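Local coordinates for insecticidal crystal protein Cry7Cal (Bacillus thuringiensis, PDB 5ZI1) that is an insecticidal delta endotoxin of the three-domain Cry family, active against locusts and probably acting through receptor binding on its target cells, at residues P374-Y379 against D390-S395; D256-T261 against P448-T453; Y355-I360 against T406-Q411. All coordinates share one frame; numbering follows the deposited sequence.

All three contacts belong to the middle domain of the toxin, a beta-prism of three antiparallel sheets. Contacts 1 and 3 share one four-stranded sheet, ordered 387-393, 369-382, 352-365, 404-407: contact 1 pairs its first two strands, contact 3 its last two, with centres about 12 Å apart, and a probable hydrogen bond, Arg-377 N to Tyr-358 O (2.8 Å), joins them across the middle. Contact 2, centred about 9 Å from contact 3, sets the loop after strand 252-254 against strand 448-454 of a second sheet. Along the chain contact 2 encloses contact 3, which encloses contact 1, so the outermost contact brings together residues nearly 190 positions apart.

Contact 1 of 3, residues P374-Y379 against D390-S395; sequences PLLRLY and DAFSFS
The Phe-392 ring has the backbone N of Leu-376 over one face, displaced toward the rim, and the carbonyl O of Pro-374 at its edge, 3.5 Å from CD1. The Phe-394 ring in turn receives Phe-392 CD1 over one of its faces. Phe-392 lies on a beta hairpin of the four-stranded prism sheet, and Phe-394 just past the end of its second strand; segments 374-379 and 390-393 run antiparallel, their axes 4.7 Å apart. Phe-392 CG sits between its own backbone N and carbonyl carbon (chi1 61°), a turn that carries the ring back over the neighbouring strand, where CZ lies 3.6 Å from Leu-376 CB. On the sheet face carrying Leu-376 and Phe-392, the latter also touches Val-301 of strand 294-306, evidence that it packs between sheets. On the opposite sheet face Arg-377 CB meets Ala-391 CB at 3.7 Å. Beside them Leu-375 CD1 lies 3.3 Å from Ser-393 OG. Backbone pairing is uneven: the two bonds between Leu-376 and Phe-392 are weak, whereas those toward either end are shorter. Phe-394 N reaches Pro-374 O at 2.8 Å, and Leu-378 N meets Asp-390 O at 2.7 Å.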
loop_
_atom_site.group_PDB
_atom_site.type_symbol
_atom_site.label_atom_id
_atom_site.label_comp_id
_atom_site.label_asym_id
_atom_site.label_seq_id
_atom_site.Cartn_x
_atom_site.Cartn_y
_atom_site.Cartn_z
ATOM N N PRO A 374 -1.432 14.217 -26.401
ATOM C CA PRO A 374 -2.491 15.121 -26.878
ATOM C C PRO A 374 -3.859 14.796 -26.319
ATOM O O PRO A 374 -4.762 15.641 -26.425
ATOM C CB PRO A 374 -2.452 14.948 -28.409
ATOM C CG PRO A 374 -1.783 13.636 -28.649
ATOM C CD PRO A 374 -0.866 13.376 -27.480
ATOM N N LEU A 375 -4.031 13.628 -25.693
ATOM C CA LEU A 375 -5.328 13.262 -25.146
ATOM C C LEU A 375 -5.158 12.538 -23.812
ATOM O O LEU A 375 -4.315 11.639 -23.684
ATOM C CB LEU A 375 -6.096 12.409 -26.155
ATOM C CG LEU A 375 -7.481 11.921 -25.726
ATOM C CD1 LEU A 375 -8.339 11.729 -26.975
ATOM C CD2 LEU A 375 -7.458 10.616 -24.929
ATOM N N LEU A 376 -5.961 12.947 -22.828
ATOM C CA LEU A 376 -6.028 12.326 -21.507
ATOM C C LEU A 376 -7.477 12.381 -21.048
ATOM O O LEU A 376 -8.048 13.465 -20.935
ATOM C CB LEU A 376 -5.121 13.047 -20.506
ATOM C CG LEU A 376 -5.042 12.538 -19.053
ATOM C CD1 LEU A 376 -4.338 11.198 -18.988
ATOM C CD2 LEU A 376 -4.325 13.550 -18.190
ATOM N N ARG A 377 -8.071 11.220 -20.798
ATOM C CA ARG A 377 -9.459 11.094 -20.370
ATOM C C ARG A 377 -9.500 10.459 -18.981
ATOM O O ARG A 377 -8.882 9.411 -18.756
ATOM C CB ARG A 377 -10.232 10.246 -21.389
ATOM C CG ARG A 377 -11.702 10.020 -21.122
ATOM C CD ARG A 377 -12.224 8.920 -22.031
ATOM N NE ARG A 377 -11.906 9.208 -23.422
ATOM C CZ ARG A 377 -11.529 8.298 -24.318
ATOM N NH1 ARG A 377 -11.273 8.678 -25.560
ATOM N NH2 ARG A 377 -11.405 7.018 -23.983
ATOM N N LEU A 378 -10.224 11.086 -18.059
ATOM C CA LEU A 378 -10.371 10.584 -16.700
ATOM C C LEU A 378 -11.767 10.020 -16.489
ATOM O O LEU A 378 -12.757 10.603 -16.946
ATOM C CB LEU A 378 -10.117 11.677 -15.657
ATOM C CG LEU A 378 -8.864 12.551 -15.685
ATOM C CD1 LEU A 378 -8.651 13.156 -14.305
ATOM C CD2 LEU A 378 -7.662 11.770 -16.125
ATOM N N TYR A 379 -11.838 8.895 -15.782
ATOM C CA TYR A 379 -13.090 8.264 -15.381
ATOM C C TYR A 379 -13.240 8.379 -13.868
ATOM O O TYR A 379 -12.373 7.902 -13.116
ATOM C CB TYR A 379 -13.125 6.794 -15.787
ATOM C CG TYR A 379 -12.991 6.504 -17.264
ATOM C CD1 TYR A 379 -11.761 6.627 -17.911
ATOM C CD2 TYR A 379 -14.078 6.051 -18.003
ATOM C CE1 TYR A 379 -11.625 6.334 -19.260
ATOM C CE2 TYR A 379 -13.952 5.755 -19.365
ATOM C CZ TYR A 379 -12.725 5.899 -19.987
ATOM O OH TYR A 379 -12.587 5.605 -21.338
ATOM N N ASP A 390 -14.209 13.100 -17.971
ATOM C CA ASP A 390 -13.716 14.370 -18.474
ATOM C C ASP A 390 -12.422 14.134 -19.245
ATOM O O ASP A 390 -11.667 13.198 -18.956
ATOM C CB ASP A 390 -13.529 15.388 -17.345
ATOM C CG ASP A 390 -13.356 16.796 -17.880
ATOM O OD1 ASP A 390 -13.622 16.980 -19.082
ATOM O OD2 ASP A 390 -12.969 17.714 -17.129
ATOM N N ALA A 391 -12.178 14.989 -20.232
ATOM C CA ALA A 391 -11.082 14.744 -21.157
ATOM C C ALA A 391 -10.684 16.044 -21.837
ATOM O O ALA A 391 -11.370 17.064 -21.745
ATOM C CB ALA A 391 -11.454 13.684 -22.195
ATOM N N PHE A 392 -9.519 16.001 -22.467
ATOM C CA PHE A 392 -9.108 16.989 -23.447
ATOM C C PHE A 392 -8.525 16.237 -24.627
ATOM O O PHE A 392 -7.887 15.190 -24.459
ATOM C CB PHE A 392 -8.081 18.019 -22.905
ATOM C CG PHE A 392 -6.768 17.424 -22.443
ATOM C CD1 PHE A 392 -5.771 17.088 -23.350
ATOM C CD2 PHE A 392 -6.512 17.265 -21.093
ATOM C CE1 PHE A 392 -4.556 16.556 -22.928
ATOM C CE2 PHE A 392 -5.298 16.735 -20.653
ATOM C CZ PHE A 392 -4.323 16.377 -21.571
ATOM N N SER A 393 -8.779 16.760 -25.819
ATOM C CA SER A 393 -8.288 16.178 -27.061
ATOM C C SER A 393 -7.703 17.312 -27.883
ATOM O O SER A 393 -8.445 18.163 -28.388
ATOM C CB SER A 393 -9.395 15.459 -27.817
ATOM O OG SER A 393 -8.836 14.502 -28.699
ATOM N N PHE A 394 -6.379 17.347 -27.970
ATOM C CA PHE A 394 -5.657 18.398 -28.660
ATOM C C PHE A 394 -5.187 17.905 -30.019
ATOM O O PHE A 394 -5.157 16.705 -30.298
ATOM C CB PHE A 394 -4.467 18.863 -27.831
ATOM C CG PHE A 394 -4.847 19.536 -26.556
ATOM C CD1 PHE A 394 -5.986 20.319 -26.491
ATOM C CD2 PHE A 394 -4.071 19.380 -25.415
ATOM C CE1 PHE A 394 -6.346 20.940 -25.309
ATOM C CE2 PHE A 394 -4.413 20.003 -24.237
ATOM C CZ PHE A 394 -5.555 20.786 -24.182
ATOM N N SER A 395 -4.768 18.858 -30.848
ATOM C CA SER A 395 -4.462 18.553 -32.236
ATOM C C SER A 395 -3.403 17.470 -32.318
ATOM O O SER A 395 -2.500 17.394 -31.484
ATOM C CB SER A 395 -3.969 19.789 -32.978
ATOM O OG SER A 395 -2.554 19.770 -33.031
#

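Contact 2 of 3, residues D256-T261 against P448-T453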
loop_
_atom_site.group_PDB
_atom_site.type_symbol
_atom_site.label_atom_id
_atom_site.label_comp_id
_atom_site.label_asym_id
_atom_site.label_seq_id
_atom_site.Cartn_x
_atom_site.Cartn_y
_atom_site.Cartn_z
ATOM N N ASP A 256 3.248 3.336 -15.229
ATOM C CA ASP A 256 4.361 3.595 -16.142
ATOM C C ASP A 256 4.228 4.982 -16.767
ATOM O O ASP A 256 3.112 5.474 -16.979
ATOM C CB ASP A 256 4.426 2.545 -17.248
ATOM C CG ASP A 256 4.713 1.155 -16.716
ATOM O OD1 ASP A 256 5.085 1.038 -15.519
ATOM O OD2 ASP A 256 4.574 0.180 -17.495
ATOM N N PRO A 257 5.345 5.649 -17.053
ATOM C CA PRO A 257 5.249 6.990 -17.654
ATOM C C PRO A 257 4.486 6.948 -18.970
ATOM O O PRO A 257 4.537 5.965 -19.715
ATOM C CB PRO A 257 6.711 7.405 -17.842
ATOM C CG PRO A 257 7.468 6.582 -16.732
ATOM C CD PRO A 257 6.737 5.257 -16.750
ATOM N N ILE A 258 3.730 8.013 -19.222
ATOM C CA ILE A 258 2.892 8.097 -20.428
ATOM C C ILE A 258 3.788 8.680 -21.512
ATOM O O ILE A 258 3.832 9.885 -21.758
ATOM C CB ILE A 258 1.636 8.941 -20.205
ATOM C CG1 ILE A 258 0.840 8.474 -18.983
ATOM C CG2 ILE A 258 0.765 8.939 -21.453
ATOM C CD1 ILE A 258 -0.300 9.427 -18.691
ATOM N N GLY A 259 4.549 7.799 -22.152
ATOM C CA GLY A 259 5.439 8.195 -23.218
ATOM C C GLY A 259 5.355 7.179 -24.339
ATOM O O GLY A 259 4.832 6.076 -24.165
ATOM N N LEU A 260 5.869 7.569 -25.505
ATOM C CA LEU A 260 5.791 6.692 -26.665
ATOM C C LEU A 260 6.772 5.531 -26.529
ATOM O O LEU A 260 7.958 5.734 -26.270
ATOM C CB LEU A 260 6.078 7.476 -27.935
ATOM C CG LEU A 260 6.018 6.671 -29.231
ATOM C CD1 LEU A 260 4.580 6.247 -29.534
ATOM C CD2 LEU A 260 6.580 7.514 -30.365
ATOM N N THR A 261 6.265 4.311 -26.682
ATOM C CA THR A 261 7.087 3.120 -26.825
ATOM C C THR A 261 6.452 2.210 -27.869
ATOM O O THR A 261 5.275 2.356 -28.222
ATOM C CB THR A 261 7.239 2.313 -25.512
ATOM O OG1 THR A 261 5.962 1.784 -25.128
ATOM C CG2 THR A 261 7.809 3.162 -24.399
ATOM N N PRO A 448 4.292 12.761 -18.717
ATOM C CA PRO A 448 3.695 12.736 -17.378
ATOM C C PRO A 448 3.726 11.346 -16.764
ATOM O O PRO A 448 3.848 10.329 -17.447
ATOM C CB PRO A 448 2.252 13.180 -17.633
ATOM C CG PRO A 448 2.091 13.191 -19.169
ATOM C CD PRO A 448 3.280 12.553 -19.756
ATOM N N VAL A 449 3.631 11.306 -15.442
ATOM C CA VAL A 449 3.530 10.035 -14.736
ATOM C C VAL A 449 2.410 10.159 -13.717
ATOM O O VAL A 449 2.354 11.140 -12.967
ATOM C CB VAL A 449 4.848 9.632 -14.051
ATOM C CG1 VAL A 449 4.808 8.168 -13.680
ATOM C CG2 VAL A 449 6.027 9.912 -14.933
ATOM N N LEU A 450 1.519 9.175 -13.693
ATOM C CA LEU A 450 0.331 9.231 -12.857
ATOM C C LEU A 450 0.576 8.509 -11.527
ATOM O O LEU A 450 1.154 7.410 -11.493
ATOM C CB LEU A 450 -0.864 8.633 -13.609
ATOM C CG LEU A 450 -1.261 9.276 -14.969
ATOM C CD1 LEU A 450 -2.521 8.646 -15.535
ATOM C CD2 LEU A 450 -1.439 10.791 -14.883
ATOM N N GLY A 451 0.154 9.143 -10.438
ATOM C CA GLY A 451 0.277 8.588 -9.091
ATOM C C GLY A 451 -1.098 8.264 -8.532
ATOM O O GLY A 451 -2.062 9.021 -8.740
ATOM N N TRP A 452 -1.175 7.131 -7.832
ATOM C CA TRP A 452 -2.408 6.547 -7.319
ATOM C C TRP A 452 -2.289 6.262 -5.825
ATOM O O TRP A 452 -1.218 5.859 -5.344
ATOM C CB TRP A 452 -2.712 5.236 -8.059
ATOM C CG TRP A 452 -2.701 5.381 -9.549
ATOM C CD1 TRP A 452 -1.619 5.387 -10.359
ATOM C CD2 TRP A 452 -3.843 5.568 -10.396
ATOM N NE1 TRP A 452 -2.008 5.564 -11.670
ATOM C CE2 TRP A 452 -3.371 5.675 -11.716
ATOM C CE3 TRP A 452 -5.219 5.647 -10.162
ATOM C CZ2 TRP A 452 -4.229 5.855 -12.808
ATOM C CZ3 TRP A 452 -6.075 5.829 -11.251
ATOM C CH2 TRP A 452 -5.572 5.929 -12.555
ATOM N N THR A 453 -3.397 6.437 -5.100
ATOM C CA THR A 453 -3.512 6.000 -3.712
ATOM C C THR A 453 -4.595 4.930 -3.588
ATOM O O THR A 453 -5.491 4.822 -4.428
ATOM C CB THR A 453 -3.827 7.160 -2.773
ATOM O OG1 THR A 453 -5.085 7.767 -3.152
ATOM C CG2 THR A 453 -2.689 8.182 -2.785
HETATM O O HOH W 1 1.216 6.705 -15.707
#
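The backbone of 256-261 follows no regular strand and meets strand 448-453 through one direct bond, Ile-258 N to Pro-448 O, 2.9 Å long and nearly straight at 174°, with the donor close to the extension of the C=O bond. Ile-258 is also the centre of an inverse gamma turn, so the chain bends at the very residue that makes this bond. A water adds a second link: it donates to Asp-256 O at 2.6 Å and accepts from Leu-450 N at 3.2 Å.

Side chains fill in around these polar links. Pro-257 and Val-449 lie side by side and point the same way, with the ring's CB 3.9 Å from Val-449 CG2. Ile-258 CG1 stands anti to the carbonyl carbon (chi1 -53°), and the extended chain beyond it delivers CD1 to Leu-450 CG at 3.8 Å. Its CB meanwhile approaches Pro-448 CD at 4.0 Å. The loop thus continues from outer strand 252-254 of the three-stranded prism sheet alongside that strand's neighbour, 448-454. It meets the sheet by packing plus backbone and water bonds, and helix 208-227 by Pro-257 packing on Trp-212 and Glu-213 and by salt bridges from the Asp-256 carboxylate to Arg-217 and Arg-220. The two arginines would probably stabilise the ionised carboxylate at this domain junction.

Contact 3 of 3, residues Y355-I360 against T406-Q411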
loop_
_atom_site.group_PDB
_atom_site.type_symbol
_atom_site.label_atom_id
_atom_site.label_comp_id
_atom_site.label_asym_id
_atom_site.label_seq_id
_atom_site.Cartn_x
_atom_site.Cartn_y
_atom_site.Cartn_z
ATOM N N TYR A 355 -10.932 6.453 -10.937
ATOM C CA TYR A 355 -10.549 5.054 -10.907
ATOM C C TYR A 355 -9.913 4.564 -12.205
ATOM O O TYR A 355 -9.482 3.405 -12.262
ATOM C CB TYR A 355 -11.781 4.198 -10.592
ATOM C CG TYR A 355 -12.899 4.336 -11.620
ATOM C CD1 TYR A 355 -12.897 3.572 -12.784
ATOM C CD2 TYR A 355 -13.956 5.230 -11.427
ATOM C CE1 TYR A 355 -13.899 3.692 -13.732
ATOM C CE2 TYR A 355 -14.973 5.349 -12.370
ATOM C CZ TYR A 355 -14.930 4.576 -13.525
ATOM O OH TYR A 355 -15.923 4.666 -14.467
ATOM N N GLN A 356 -9.847 5.396 -13.245
ATOM C CA GLN A 356 -9.287 4.952 -14.518
ATOM C C GLN A 356 -8.893 6.156 -15.353
ATOM O O GLN A 356 -9.546 7.199 -15.298
ATOM C CB GLN A 356 -10.288 4.093 -15.293
ATOM C CG GLN A 356 -9.725 3.499 -16.549
ATOM C CD GLN A 356 -10.745 2.698 -17.325
ATOM O OE1 GLN A 356 -10.585 1.487 -17.492
ATOM N NE2 GLN A 356 -11.790 3.367 -17.820
ATOM N N THR A 357 -7.825 6.001 -16.135
ATOM C CA THR A 357 -7.429 7.004 -17.118
ATOM C C THR A 357 -7.167 6.331 -18.456
ATOM O O THR A 357 -6.879 5.133 -18.533
ATOM C CB THR A 357 -6.178 7.796 -16.693
ATOM O OG1 THR A 357 -5.062 6.903 -16.575
ATOM C CG2 THR A 357 -6.405 8.494 -15.347
ATOM N N TYR A 358 -7.297 7.127 -19.522
ATOM C CA TYR A 358 -6.999 6.723 -20.890
ATOM C C TYR A 358 -6.156 7.826 -21.496
ATOM O O TYR A 358 -6.464 9.010 -21.314
ATOM C CB TYR A 358 -8.279 6.492 -21.704
ATOM C CG TYR A 358 -8.077 6.324 -23.214
ATOM C CD1 TYR A 358 -7.618 5.122 -23.754
ATOM C CD2 TYR A 358 -8.344 7.370 -24.088
ATOM C CE1 TYR A 358 -7.421 4.969 -25.104
ATOM C CE2 TYR A 358 -8.164 7.223 -25.463
ATOM C CZ TYR A 358 -7.706 6.023 -25.961
ATOM O OH TYR A 358 -7.533 5.881 -27.316
ATOM N N SER A 359 -5.073 7.453 -22.181
ATOM C CA SER A 359 -4.186 8.461 -22.745
ATOM C C SER A 359 -3.715 8.057 -24.139
ATOM O O SER A 359 -3.678 6.874 -24.483
ATOM C CB SER A 359 -2.971 8.706 -21.837
ATOM O OG SER A 359 -2.143 7.554 -21.773
ATOM N N ILE A 360 -3.362 9.062 -24.938
ATOM C CA ILE A 360 -2.645 8.864 -26.199
ATOM C C ILE A 360 -1.253 9.443 -26.016
ATOM O O ILE A 360 -1.108 10.619 -25.664
ATOM C CB ILE A 360 -3.334 9.535 -27.410
ATOM C CG1 ILE A 360 -4.786 9.089 -27.578
ATOM C CG2 ILE A 360 -2.564 9.195 -28.727
ATOM C CD1 ILE A 360 -4.925 7.676 -28.089
ATOM N N THR A 406 -3.146 3.978 -24.022
ATOM C CA THR A 406 -2.971 3.250 -22.766
ATOM C C THR A 406 -4.197 3.444 -21.889
ATOM O O THR A 406 -4.739 4.554 -21.817
ATOM C CB THR A 406 -1.726 3.727 -22.010
ATOM O OG1 THR A 406 -0.608 3.717 -22.902
ATOM C CG2 THR A 406 -1.426 2.836 -20.758
ATOM N N TYR A 407 -4.636 2.348 -21.253
ATOM C CA TYR A 407 -5.606 2.369 -20.159
ATOM C C TYR A 407 -4.893 2.109 -18.833
ATOM O O TYR A 407 -4.174 1.116 -18.686
ATOM C CB TYR A 407 -6.697 1.318 -20.376
ATOM C CG TYR A 407 -7.915 1.837 -21.122
ATOM C CD1 TYR A 407 -8.906 2.541 -20.458
ATOM C CD2 TYR A 407 -8.065 1.632 -22.494
ATOM C CE1 TYR A 407 -10.016 3.030 -21.123
ATOM C CE2 TYR A 407 -9.169 2.107 -23.167
ATOM C CZ TYR A 407 -10.145 2.811 -22.480
ATOM O OH TYR A 407 -11.256 3.303 -23.138
ATOM N N SER A 408 -5.100 2.998 -17.863
ATOM C CA SER A 408 -4.540 2.787 -16.531
ATOM C C SER A 408 -4.932 1.425 -15.977
ATOM O O SER A 408 -4.121 0.741 -15.331
ATOM C CB SER A 408 -5.010 3.893 -15.589
ATOM O OG SER A 408 -6.397 3.771 -15.347
ATOM N N SER A 409 -6.177 1.017 -16.223
ATOM C CA SER A 409 -6.698 -0.240 -15.717
ATOM C C SER A 409 -5.970 -1.442 -16.269
ATOM O O SER A 409 -6.285 -2.563 -15.866
ATOM C CB SER A 409 -8.183 -0.363 -16.041
ATOM O OG SER A 409 -8.402 -0.254 -17.447
ATOM N N ASP A 410 -5.031 -1.257 -17.195
ATOM C CA ASP A 410 -4.221 -2.386 -17.627
ATOM C C ASP A 410 -3.020 -2.630 -16.722
ATOM O O ASP A 410 -2.444 -3.720 -16.774
ATOM C CB ASP A 410 -3.759 -2.185 -19.062
ATOM C CG ASP A 410 -4.828 -2.575 -20.054
ATOM O OD1 ASP A 410 -5.266 -3.748 -20.017
ATOM O OD2 ASP A 410 -5.264 -1.698 -20.831
ATOM N N GLN A 411 -2.618 -1.642 -15.920
ATOM C CA GLN A 411 -1.644 -1.852 -14.860
ATOM C C GLN A 411 -2.300 -1.984 -13.494
ATOM O O GLN A 411 -1.799 -2.732 -12.648
ATOM C CB GLN A 411 -0.628 -0.706 -14.831
ATOM C CG GLN A 411 0.279 -0.660 -16.048
ATOM C CD GLN A 411 0.922 0.699 -16.253
ATOM O OE1 GLN A 411 1.615 1.217 -15.371
ATOM N NE2 GLN A 411 0.689 1.297 -17.432
HETATM O O HOH W 2 -7.406 1.955 -13.370
HETATM O O HOH W 3 -0.654 6.249 -23.725
#
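Gln-356 is stretched out from CA to its amide (chi1 -175°), which carries the group across to Ser-409, whose OG donates to OE1 at 2.8 Å. Ser-408 OG lies between its own N and carbonyl carbon (chi1 68°), which directs it at the opposing backbone: it accepts from Thr-357 N at 2.8 Å and donates to a water at 2.9 Å, which in turn donates to Tyr-355 O. The hydroxyl is thus used both ways. Ser-408 N returns a bond to Thr-357 O, so backbone and side chain of one serine serve both the backbone N-H and the C=O of Thr-357.

Here strand 404-407, at the border of the four-stranded antiparallel sheet, ends against strand 352-365. Tyr-358 and Tyr-407 form a non-hydrogen-bonded pair, and Ser-359 with Thr-406 the hydrogen-bonded pair beside it. Past Tyr-407 the chain takes up helical angles, while on the far side of strand 352-365 Tyr-355 and Gln-356 both face Tyr-379 in a classic beta bulge.

The two tyrosine rings meet obliquely, planes 44° apart and centroids separated by 4.9 Å. Tyr-358 CD1 lies over one face of the Tyr-407 ring, 3.4 Å from CE2, and Tyr-358 CB makes a CH-pi contact over the ring, 4.2 Å from its centroid. Tyr-407 OH is hydrogen-bonded to Tyr-379 OH, a second hold on the same ring. The Gln-356 amide crosses the Tyr-407 ring obliquely, with OE1 3.6 Å from CD1. On the other face of the strand pair, the one bearing Ser-359 and Thr-406, a water bridges Ser-359 OG and Thr-406 OG1, the latter also bonded to Lys-404 NZ.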